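Local coordinates for protein XRE family transcriptional regulator (Enterobacter cloacae subsp. cloacae, PDB 6B8W) that probably regulates transcription by binding DNA, this chain being its cupin domain, whose barrel carries a manganese-binding site, at residues G38-V43 with G66-G71; D18-I23 with F87-H92; G27-S32 with A76-S81; V43-G48 with R83-H88. All blocks are in the same frame, centred on the assembly; numbering follows the deposited sequence. Where two conformers were deposited one is given.

Interaction 1. Residues G38-V43 with G66-G71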
# COMPACT_ATOMS: atom_id res chain seq x y z
N GLY A 38 -5.42 18.15 9.41
CA GLY A 38 -5.08 16.93 10.15
C GLY A 38 -4.98 15.65 9.33
O GLY A 38 -4.58 14.60 9.85
N VAL A 39 -5.37 15.69 8.06
CA VAL A 39 -5.24 14.51 7.19
C VAL A 39 -3.76 14.12 7.04
O VAL A 39 -2.89 14.99 6.89
CB VAL A 39 -5.86 14.78 5.80
CG1 VAL A 39 -5.33 13.83 4.74
CG2 VAL A 39 -7.38 14.73 5.88
N ILE A 40 -3.50 12.82 7.11
CA ILE A 40 -2.16 12.30 6.89
C ILE A 40 -2.19 11.52 5.57
O ILE A 40 -3.12 10.78 5.32
CB ILE A 40 -1.67 11.38 8.00
CG1 ILE A 40 -1.67 12.09 9.35
CG2 ILE A 40 -0.27 10.84 7.68
CD1 ILE A 40 -0.72 13.28 9.45
N GLU A 41 -1.18 11.74 4.74
CA GLU A 41 -1.02 11.03 3.49
C GLU A 41 0.31 10.24 3.47
O GLU A 41 1.34 10.70 3.99
CB GLU A 41 -1.11 11.98 2.28
CG GLU A 41 -0.88 11.27 0.95
CD GLU A 41 -1.22 12.06 -0.31
OE1 GLU A 41 -1.73 13.21 -0.23
OE2 GLU A 41 -0.97 11.51 -1.42
N HIS A 42 0.25 9.03 2.90
CA HIS A 42 1.44 8.22 2.67
C HIS A 42 1.48 7.99 1.16
O HIS A 42 0.47 7.68 0.55
CB HIS A 42 1.38 6.82 3.32
CG HIS A 42 1.48 6.80 4.81
ND1 HIS A 42 0.41 7.09 5.63
CD2 HIS A 42 2.50 6.45 5.64
CE1 HIS A 42 0.77 6.95 6.89
NE2 HIS A 42 2.03 6.56 6.93
N VAL A 43 2.65 8.14 0.57
CA VAL A 43 2.87 7.81 -0.83
C VAL A 43 3.93 6.71 -0.81
O VAL A 43 4.94 6.83 -0.10
CB VAL A 43 3.37 9.00 -1.64
CG1 VAL A 43 3.93 8.57 -2.99
CG2 VAL A 43 2.24 10.00 -1.84
N GLY A 66 8.85 5.34 0.30
CA GLY A 66 7.68 6.11 0.63
C GLY A 66 7.94 7.31 1.52
O GLY A 66 9.04 7.50 2.01
N VAL A 67 6.90 8.11 1.69
CA VAL A 67 6.96 9.29 2.52
C VAL A 67 5.61 9.50 3.17
O VAL A 67 4.57 9.27 2.53
CB VAL A 67 7.41 10.53 1.72
CG1 VAL A 67 6.52 10.78 0.51
CG2 VAL A 67 7.47 11.78 2.61
N ARG A 68 5.63 9.89 4.44
CA ARG A 68 4.44 10.19 5.22
C ARG A 68 4.44 11.68 5.46
O ARG A 68 5.45 12.23 5.90
CB ARG A 68 4.52 9.48 6.55
CG ARG A 68 3.32 9.64 7.47
CD ARG A 68 3.70 9.07 8.81
NE ARG A 68 2.63 9.00 9.80
CZ ARG A 68 2.20 10.03 10.54
NH1 ARG A 68 2.67 11.26 10.34
NH2 ARG A 68 1.25 9.82 11.45
N PHE A 69 3.31 12.34 5.21
CA PHE A 69 3.27 13.78 5.37
C PHE A 69 1.87 14.32 5.58
O PHE A 69 0.87 13.59 5.47
CB PHE A 69 3.91 14.44 4.15
CG PHE A 69 3.23 14.07 2.85
CD1 PHE A 69 3.56 12.91 2.17
CD2 PHE A 69 2.22 14.88 2.34
CE1 PHE A 69 2.91 12.57 0.99
CE2 PHE A 69 1.57 14.55 1.16
CZ PHE A 69 1.91 13.40 0.48
N ALA A 70 1.82 15.62 5.91
CA ALA A 70 0.58 16.34 6.15
C ALA A 70 -0.11 16.56 4.81
O ALA A 70 0.35 17.36 3.99
CB ALA A 70 0.87 17.67 6.83
N GLY A 71 -1.23 15.87 4.62
CA GLY A 71 -1.97 15.91 3.35
C GLY A 71 -2.70 17.21 3.09
O GLY A 71 -3.06 17.50 1.95

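Interaction 2. Residues D18-I23 with F87-H92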
# COMPACT_ATOMS: atom_id res chain seq x y z
N ASP A 18 -8.67 5.91 3.03
CA ASP A 18 -8.75 5.71 1.59
C ASP A 18 -7.40 5.19 1.14
O ASP A 18 -6.37 5.49 1.73
CB ASP A 18 -9.10 7.01 0.84
CG ASP A 18 -10.57 7.14 0.51
OD1 ASP A 18 -11.25 6.10 0.29
OD2 ASP A 18 -11.05 8.29 0.41
N HIS A 19 -7.41 4.43 0.06
CA HIS A 19 -6.21 3.81 -0.47
C HIS A 19 -6.39 3.85 -2.00
O HIS A 19 -7.24 3.15 -2.56
CB HIS A 19 -6.16 2.37 0.02
CG HIS A 19 -4.87 1.68 -0.22
ND1 HIS A 19 -4.45 0.61 0.55
CD2 HIS A 19 -3.86 1.93 -1.08
CE1 HIS A 19 -3.26 0.22 0.13
NE2 HIS A 19 -2.88 0.99 -0.86
N PHE A 20 -5.60 4.69 -2.65
CA PHE A 20 -5.69 4.88 -4.07
C PHE A 20 -4.48 4.35 -4.78
O PHE A 20 -3.37 4.40 -4.26
CB PHE A 20 -5.78 6.39 -4.37
CG PHE A 20 -6.95 7.07 -3.75
CD1 PHE A 20 -8.23 6.86 -4.26
CD2 PHE A 20 -6.79 7.91 -2.66
CE1 PHE A 20 -9.33 7.48 -3.69
CE2 PHE A 20 -7.88 8.54 -2.08
CZ PHE A 20 -9.16 8.32 -2.60
N SER A 21 -4.71 3.87 -5.99
CA SER A 21 -3.66 3.41 -6.88
C SER A 21 -3.66 4.41 -8.03
O SER A 21 -4.68 4.57 -8.73
CB SER A 21 -3.97 2.01 -7.38
OG SER A 21 -3.01 1.63 -8.34
N ILE A 22 -2.51 5.03 -8.27
CA ILE A 22 -2.38 6.10 -9.25
C ILE A 22 -1.28 5.83 -10.25
O ILE A 22 -0.18 5.43 -9.88
CB ILE A 22 -2.08 7.42 -8.51
CG1 ILE A 22 -3.19 7.72 -7.48
CG2 ILE A 22 -1.89 8.58 -9.50
CD1 ILE A 22 -2.93 8.94 -6.62
N ILE A 23 -1.58 6.05 -11.53
CA ILE A 23 -0.59 5.90 -12.59
C ILE A 23 -0.44 7.31 -13.22
O ILE A 23 -1.42 7.89 -13.70
CB ILE A 23 -0.97 4.87 -13.63
CG1 ILE A 23 -1.09 3.49 -12.94
CG2 ILE A 23 0.08 4.83 -14.73
CD1 ILE A 23 -1.59 2.37 -13.83
N PHE A 87 2.01 4.50 -8.26
CA PHE A 87 2.22 4.65 -6.83
C PHE A 87 0.90 4.53 -6.10
O PHE A 87 -0.16 4.52 -6.72
CB PHE A 87 2.93 5.96 -6.48
CG PHE A 87 2.17 7.21 -6.86
CD1 PHE A 87 2.25 7.73 -8.14
CD2 PHE A 87 1.42 7.89 -5.91
CE1 PHE A 87 1.57 8.88 -8.48
CE2 PHE A 87 0.73 9.05 -6.24
CZ PHE A 87 0.81 9.56 -7.53
N HIS A 88 0.97 4.31 -4.79
CA HIS A 88 -0.23 4.30 -3.97
C HIS A 88 -0.23 5.53 -3.11
O HIS A 88 0.83 5.99 -2.65
CB HIS A 88 -0.35 3.11 -3.02
CG HIS A 88 -0.48 1.78 -3.68
ND1 HIS A 88 -0.39 0.60 -2.97
CD2 HIS A 88 -0.66 1.43 -4.98
CE1 HIS A 88 -0.53 -0.41 -3.80
NE2 HIS A 88 -0.68 0.06 -5.02
N SER A 89 -1.42 6.05 -2.88
CA SER A 89 -1.63 7.19 -2.02
C SER A 89 -2.61 6.74 -0.95
O SER A 89 -3.74 6.38 -1.26
CB SER A 89 -2.18 8.37 -2.81
OG SER A 89 -2.64 9.39 -1.93
N LEU A 90 -2.16 6.72 0.30
CA LEU A 90 -3.00 6.33 1.42
C LEU A 90 -3.37 7.58 2.17
O LEU A 90 -2.51 8.42 2.42
CB LEU A 90 -2.26 5.39 2.36
CG LEU A 90 -1.94 3.97 1.87
CD1 LEU A 90 -0.98 3.96 0.70
CD2 LEU A 90 -1.33 3.23 3.04
N ILE A 91 -4.64 7.70 2.53
CA ILE A 91 -5.12 8.87 3.24
C ILE A 91 -5.83 8.46 4.52
O ILE A 91 -6.75 7.68 4.47
CB ILE A 91 -6.13 9.67 2.39
CG1 ILE A 91 -5.52 10.10 1.04
CG2 ILE A 91 -6.65 10.86 3.17
CD1 ILE A 91 -4.45 11.17 1.13
N HIS A 92 -5.36 8.97 5.66
CA HIS A 92 -6.02 8.76 6.95
C HIS A 92 -6.66 10.11 7.35
O HIS A 92 -5.97 11.12 7.51
CB HIS A 92 -5.03 8.28 8.02
CG HIS A 92 -4.64 6.84 7.87
ND1 HIS A 92 -3.67 6.42 7.00
CD2 HIS A 92 -5.10 5.73 8.50
CE1 HIS A 92 -3.56 5.10 7.08
NE2 HIS A 92 -4.41 4.66 7.99

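Interaction 3. Residues G27-S32 with A76-S81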
# COMPACT_ATOMS: atom_id res chain seq x y z
N GLY A 27 6.05 12.97 -17.86
CA GLY A 27 5.92 14.42 -17.98
C GLY A 27 4.74 15.04 -17.27
O GLY A 27 4.62 16.26 -17.24
N ALA A 28 3.85 14.21 -16.71
CA ALA A 28 2.68 14.71 -16.04
C ALA A 28 3.01 15.31 -14.66
O ALA A 28 3.90 14.84 -13.96
CB ALA A 28 1.65 13.61 -15.90
N LEU A 29 2.26 16.35 -14.31
CA LEU A 29 2.36 17.06 -13.05
C LEU A 29 0.96 17.17 -12.48
O LEU A 29 0.05 17.66 -13.16
CB LEU A 29 2.90 18.46 -13.28
CG LEU A 29 2.87 19.42 -12.08
CD1 LEU A 29 3.79 18.98 -10.96
CD2 LEU A 29 3.22 20.84 -12.54
N SER A 30 0.80 16.77 -11.22
CA SER A 30 -0.47 16.87 -10.53
C SER A 30 -0.28 17.58 -9.19
O SER A 30 0.53 17.14 -8.37
CB SER A 30 -1.03 15.47 -10.30
OG SER A 30 -2.27 15.50 -9.63
N GLU A 31 -1.00 18.67 -8.98
CA GLU A 31 -0.96 19.40 -7.72
C GLU A 31 -2.12 18.90 -6.85
O GLU A 31 -3.23 18.69 -7.33
CB GLU A 31 -0.97 20.92 -7.96
CG GLU A 31 0.37 21.35 -8.58
CD GLU A 31 0.41 22.76 -9.14
OE1 GLU A 31 -0.50 23.58 -8.86
OE2 GLU A 31 1.41 23.04 -9.86
N SER A 32 -1.85 18.69 -5.57
CA SER A 32 -2.89 18.17 -4.66
C SER A 32 -4.04 19.14 -4.49
O SER A 32 -3.87 20.33 -4.65
CB SER A 32 -2.29 17.93 -3.28
OG SER A 32 -1.81 19.15 -2.72
N ALA A 76 2.78 18.12 -4.54
CA ALA A 76 2.66 17.82 -5.94
C ALA A 76 3.32 16.51 -6.28
O ALA A 76 4.19 16.04 -5.57
CB ALA A 76 3.25 18.95 -6.76
N TYR A 77 2.87 15.94 -7.39
CA TYR A 77 3.35 14.67 -7.85
C TYR A 77 3.81 14.89 -9.28
O TYR A 77 3.07 15.46 -10.06
CB TYR A 77 2.21 13.64 -7.85
CG TYR A 77 1.36 13.58 -6.58
CD1 TYR A 77 0.33 14.48 -6.38
CD2 TYR A 77 1.54 12.59 -5.63
CE1 TYR A 77 -0.47 14.42 -5.24
CE2 TYR A 77 0.74 12.51 -4.49
CZ TYR A 77 -0.26 13.44 -4.30
OH TYR A 77 -1.08 13.39 -3.18
N ARG A 78 4.98 14.41 -9.63
CA ARG A 78 5.50 14.62 -10.97
C ARG A 78 6.26 13.41 -11.47
O ARG A 78 6.96 12.75 -10.70
CB ARG A 78 6.39 15.87 -10.98
CG ARG A 78 6.86 16.33 -12.35
CD ARG A 78 7.60 17.67 -12.29
NE ARG A 78 8.84 17.57 -11.53
CZ ARG A 78 9.65 18.59 -11.23
NH1 ARG A 78 9.37 19.84 -11.62
NH2 ARG A 78 10.77 18.37 -10.56
N ASN A 79 6.10 13.13 -12.77
CA ASN A 79 6.82 12.05 -13.43
C ASN A 79 7.77 12.66 -14.43
O ASN A 79 7.34 13.17 -15.46
CB ASN A 79 5.86 11.12 -14.16
CG ASN A 79 6.56 9.89 -14.73
OD1 ASN A 79 7.79 9.80 -14.68
ND2 ASN A 79 5.79 8.95 -15.26
N SER A 80 9.07 12.65 -14.11
CA SER A 80 10.11 13.15 -15.01
C SER A 80 10.89 12.03 -15.70
O SER A 80 11.90 12.30 -16.35
CB SER A 80 11.06 14.09 -14.29
OG SER A 80 10.40 15.28 -13.97
N SER A 81 10.43 10.78 -15.56
CA SER A 81 11.05 9.65 -16.24
C SER A 81 10.36 9.48 -17.61
O SER A 81 9.41 10.19 -17.93
CB SER A 81 10.87 8.35 -15.43
OG SER A 81 9.52 7.89 -15.51

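Interaction 4. Residues V43-G48 with R83-H88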
# COMPACT_ATOMS: atom_id res chain seq x y z
N VAL A 43 2.65 8.14 0.57
CA VAL A 43 2.87 7.81 -0.83
C VAL A 43 3.93 6.71 -0.81
O VAL A 43 4.94 6.83 -0.10
CB VAL A 43 3.37 9.00 -1.64
CG1 VAL A 43 3.93 8.57 -2.99
CG2 VAL A 43 2.24 10.00 -1.84
N VAL A 44 3.66 5.64 -1.56
CA VAL A 44 4.59 4.53 -1.73
C VAL A 44 4.67 4.25 -3.22
O VAL A 44 3.64 4.09 -3.88
CB VAL A 44 4.12 3.24 -1.02
CG1 VAL A 44 5.08 2.08 -1.31
CG2 VAL A 44 3.99 3.47 0.48
N VAL A 45 5.88 4.23 -3.77
CA VAL A 45 6.06 3.95 -5.20
C VAL A 45 6.01 2.44 -5.42
O VAL A 45 6.64 1.69 -4.69
CB VAL A 45 7.38 4.55 -5.73
CG1 VAL A 45 7.63 4.17 -7.18
CG2 VAL A 45 7.34 6.07 -5.60
N ILE A 46 5.26 2.02 -6.43
CA ILE A 46 5.11 0.60 -6.76
C ILE A 46 6.05 0.27 -7.90
O ILE A 46 6.84 -0.66 -7.79
CB ILE A 46 3.65 0.26 -7.12
CG1 ILE A 46 2.70 0.72 -6.00
CG2 ILE A 46 3.50 -1.21 -7.42
CD1 ILE A 46 3.06 0.27 -4.61
N SER A 47 5.95 1.02 -9.00
CA SER A 47 6.84 0.82 -10.16
C SER A 47 7.16 2.18 -10.80
O SER A 47 6.35 3.09 -10.77
CB SER A 47 6.22 -0.13 -11.18
OG SER A 47 5.04 0.39 -11.73
N GLY A 48 8.36 2.30 -11.35
CA GLY A 48 8.78 3.56 -11.96
C GLY A 48 9.50 4.43 -10.95
O GLY A 48 10.02 3.94 -9.96
N ARG A 83 8.71 6.64 -18.60
CA ARG A 83 7.68 5.61 -18.53
C ARG A 83 6.69 5.94 -17.42
O ARG A 83 7.00 6.73 -16.54
CB ARG A 83 8.31 4.24 -18.28
CG ARG A 83 8.96 4.08 -16.92
CD ARG A 83 9.56 2.69 -16.79
NE ARG A 83 10.10 2.45 -15.47
CZ ARG A 83 11.25 2.95 -15.00
NH1 ARG A 83 11.99 3.79 -15.74
NH2 ARG A 83 11.65 2.63 -13.78
N PRO A 84 5.49 5.34 -17.46
CA PRO A 84 4.53 5.61 -16.37
C PRO A 84 5.07 5.27 -14.98
O PRO A 84 5.92 4.38 -14.85
CB PRO A 84 3.35 4.69 -16.69
CG PRO A 84 3.45 4.41 -18.16
CD PRO A 84 4.92 4.45 -18.50
N VAL A 85 4.62 6.01 -13.98
CA VAL A 85 4.98 5.69 -12.60
C VAL A 85 3.69 5.31 -11.89
O VAL A 85 2.68 6.00 -12.02
CB VAL A 85 5.70 6.81 -11.85
CG1 VAL A 85 4.89 8.10 -11.82
CG2 VAL A 85 6.06 6.38 -10.43
N HIS A 86 3.72 4.16 -11.20
CA HIS A 86 2.59 3.64 -10.46
C HIS A 86 2.89 3.80 -8.98
O HIS A 86 3.91 3.34 -8.50
CB HIS A 86 2.40 2.16 -10.81
CG HIS A 86 1.27 1.50 -10.08
ND1 HIS A 86 1.22 0.13 -9.89
CD2 HIS A 86 0.18 2.00 -9.45
CE1 HIS A 86 0.12 -0.18 -9.22
NE2 HIS A 86 -0.51 0.94 -8.92
N PHE A 87 2.01 4.50 -8.26
CA PHE A 87 2.22 4.65 -6.83
C PHE A 87 0.90 4.53 -6.10
O PHE A 87 -0.16 4.52 -6.72
CB PHE A 87 2.93 5.96 -6.48
CG PHE A 87 2.17 7.21 -6.86
CD1 PHE A 87 2.25 7.73 -8.14
CD2 PHE A 87 1.42 7.89 -5.91
CE1 PHE A 87 1.57 8.88 -8.48
CE2 PHE A 87 0.73 9.05 -6.24
CZ PHE A 87 0.81 9.56 -7.53
N HIS A 88 0.97 4.31 -4.79
CA HIS A 88 -0.23 4.30 -3.97
C HIS A 88 -0.23 5.53 -3.11
O HIS A 88 0.83 5.99 -2.65
CB HIS A 88 -0.35 3.11 -3.02
CG HIS A 88 -0.48 1.78 -3.68
ND1 HIS A 88 -0.39 0.60 -2.97
CD2 HIS A 88 -0.66 1.43 -4.98
CE1 HIS A 88 -0.53 -0.41 -3.80
NE2 HIS A 88 -0.68 0.06 -5.02
O HOH W 1 2.95 -1.65 -11.03
O HOH W 2 5.87 1.82 -13.92

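Interaction 1. Residues G38-V43 with G66-G71
With F69 CG set between its own backbone N and carbonyl carbon (chi1 59°), and E41 CG swung anti to the backbone N (chi1 177°), the phenyl ring and the glutamate chain are brought side by side on the inner face of a cupin barrel. Strands 40-43 and 66-70 run antiparallel here, and four backbone bonds make E41 with F69 and V43 with V67 hydrogen-bonded pairs. Beyond the strand ends G71 N still reaches V39 O, though from above the carbonyl plane. E41 CB sits over the ring face, 4.1 Å from the F69 centroid, and the extended chain carries the carboxylate alongside the rim so that E41 CD lies 3.5 Å from F69 CZ, the two planes 34° apart. V43 CG2 meets the same ring at its edge. E41 belongs to the manganese site together with H75 and Y77; no metal is bound in this chain, where E41 OE2 is hydrogen-bonded to Y77 OH and S89 OG. On the face bearing I40, H42 and R68, the arginine, extended from CG to NE, passes over the imidazole of H42 and ends in a salt bridge to D12 of the second subunit. I40 CG2 lies above the centre of the R68 guanidinium group. R68 CG rides over one face of H42 toward the rim, 3.4 Å from H42 NE2.

Interaction 2. Residues D18-I23 with F87-H92
I22 and F87 show how an aliphatic branch can be fitted to a ring across a hydrogen-bonded pair. F87 takes a chi1 of 63°, which leans its ring toward strand 18-23; I22 CB then lies over the ring face, 3.9 Å from the F87 centroid, while its branches spread to different parts of the rim. In the conformer described, one of two modelled for this isoleucine, I22 CG2 comes within 3.5 Å of F87 CZ, and I22 CD1 lies near both F87 CE2 and S89 CB. Farther along the same face, the edge of F20 receives I91 CG1. Six backbone bonds, two for each of the pairs D18 with I91, F20 with S89 and I22 with F87, hold these strands antiparallel in the five-stranded sheet of the cupin barrel. On the reverse face H19 meets L90 and H88. Its CG stands anti to the backbone N (chi1 -169°), which lays the imidazole beside L90, and L90 CG covers the centre of one ring face, 4.1 Å from the H19 centroid. The H19 edge is directed at the face of H88 in an offset edge-to-face pair, centroids 5.1 Å apart and planes at 71°; H19 NE2 is 3.3 Å from H88 ND1. L90 of the second subunit packs on H19 as well.

Interaction 3. Residues G27-S32 with A76-S81
Strands 29-31 and 76-78 run almost exactly antiparallel, joined by paired bonds between S30 and Y77 and, past the strand ends, by N79 N to A28 O and G27 N to N79 O, the last bent to 136° at the hydrogen. The side chains add a modest apolar layer. L29 CD1 leans over the partner strand, 3.7 Å from Y77 O, and lies near both A76 CB and R78 CB, while E31 CG, directly across, lies 4.2 Å from A76 CB. R78 leads away instead, its chain bent at chi3 (64°), to a salt bridge with E51. At the turn, N79 OD1 accepts from S81 N at 3.0 Å and from S81 OG at 2.7 Å, the hydroxyl donating in the carbonyl plane to a lone pair of OD1; the first of these bonds makes an Asx turn. On the other face Y77 keeps its ring edge against the neighbouring backbone, with Y77 CD1 3.3 Å from S30 O. Its hydroxyl points to E41, and its ring meets those of F87 and H75. Edge strand 29-31 flanks the strand bearing Y77, which with E41 and H75 forms the manganese site of this cupin barrel.

Interaction 4. Residues V43-G48 with R83-H88
I46 reaches across to two histidines of the opposite strand, and its side chain can be followed atom by atom. I46 CB sits over one face of H86, offset toward the rim, 4.0 Å from the ring centroid. From there the branches part: CG2, anti to the backbone N, stays with H86, 3.6 Å from H86 ND1, whereas CG1 (chi1 -54°) heads for the next ring and comes 3.6 Å from H88 NE2. At the tip, I46 CD1 stands almost squarely above the centre of the H88 imidazole, 3.7 Å from its centroid and 6° off the normal. One methyl-bearing arm thus lies over one ring while the root of the same side chain covers another. I46 of the second subunit packs against this isoleucine.

S47 approaches H86 from a different direction: S47 OG lies near the plane of the ring at its edge and touches H86 CB at 3.3 Å. One water joins S47 OG to H86 ND1, and a second links S47 OG with P84 O, to which it donates. The other imidazole nitrogen, H86 NE2, is hydrogen-bonded to S21 OG. On the inner face V45 CG1 meets V85 CG2. H86 O is gripped twice, by I46 N at 2.8 Å and S47 N at 3.1 Å, as the register slips by one residue after the V45 and F87 pair. Two residues facing one in this way are a classic beta bulge, here set in neighbouring antiparallel strands of the cupin barrel.

Overall arrangement
After strand 3-7, strand 17-24 pairs with the last strand, 85-92: interaction 2 closes the longest loop, and interactions 1 and 3 both lie within it. Strand 29-31 next pairs with 75-78 in interaction 3, whose loop in turn encloses interaction 1, where 40-47 meets 66-70. Interaction 4 joins the later half of 40-47 to the start of 85-92, so it crosses both 1 and 3 and ends on the same strand as 2. Interactions 1, 2 and 4 lie in the five-stranded sheet, join four of its strands and touch the second subunit; interaction 3 belongs to the four-stranded sheet. E41 to Y77, and Y77 against F87 and V43, tie the sheets together.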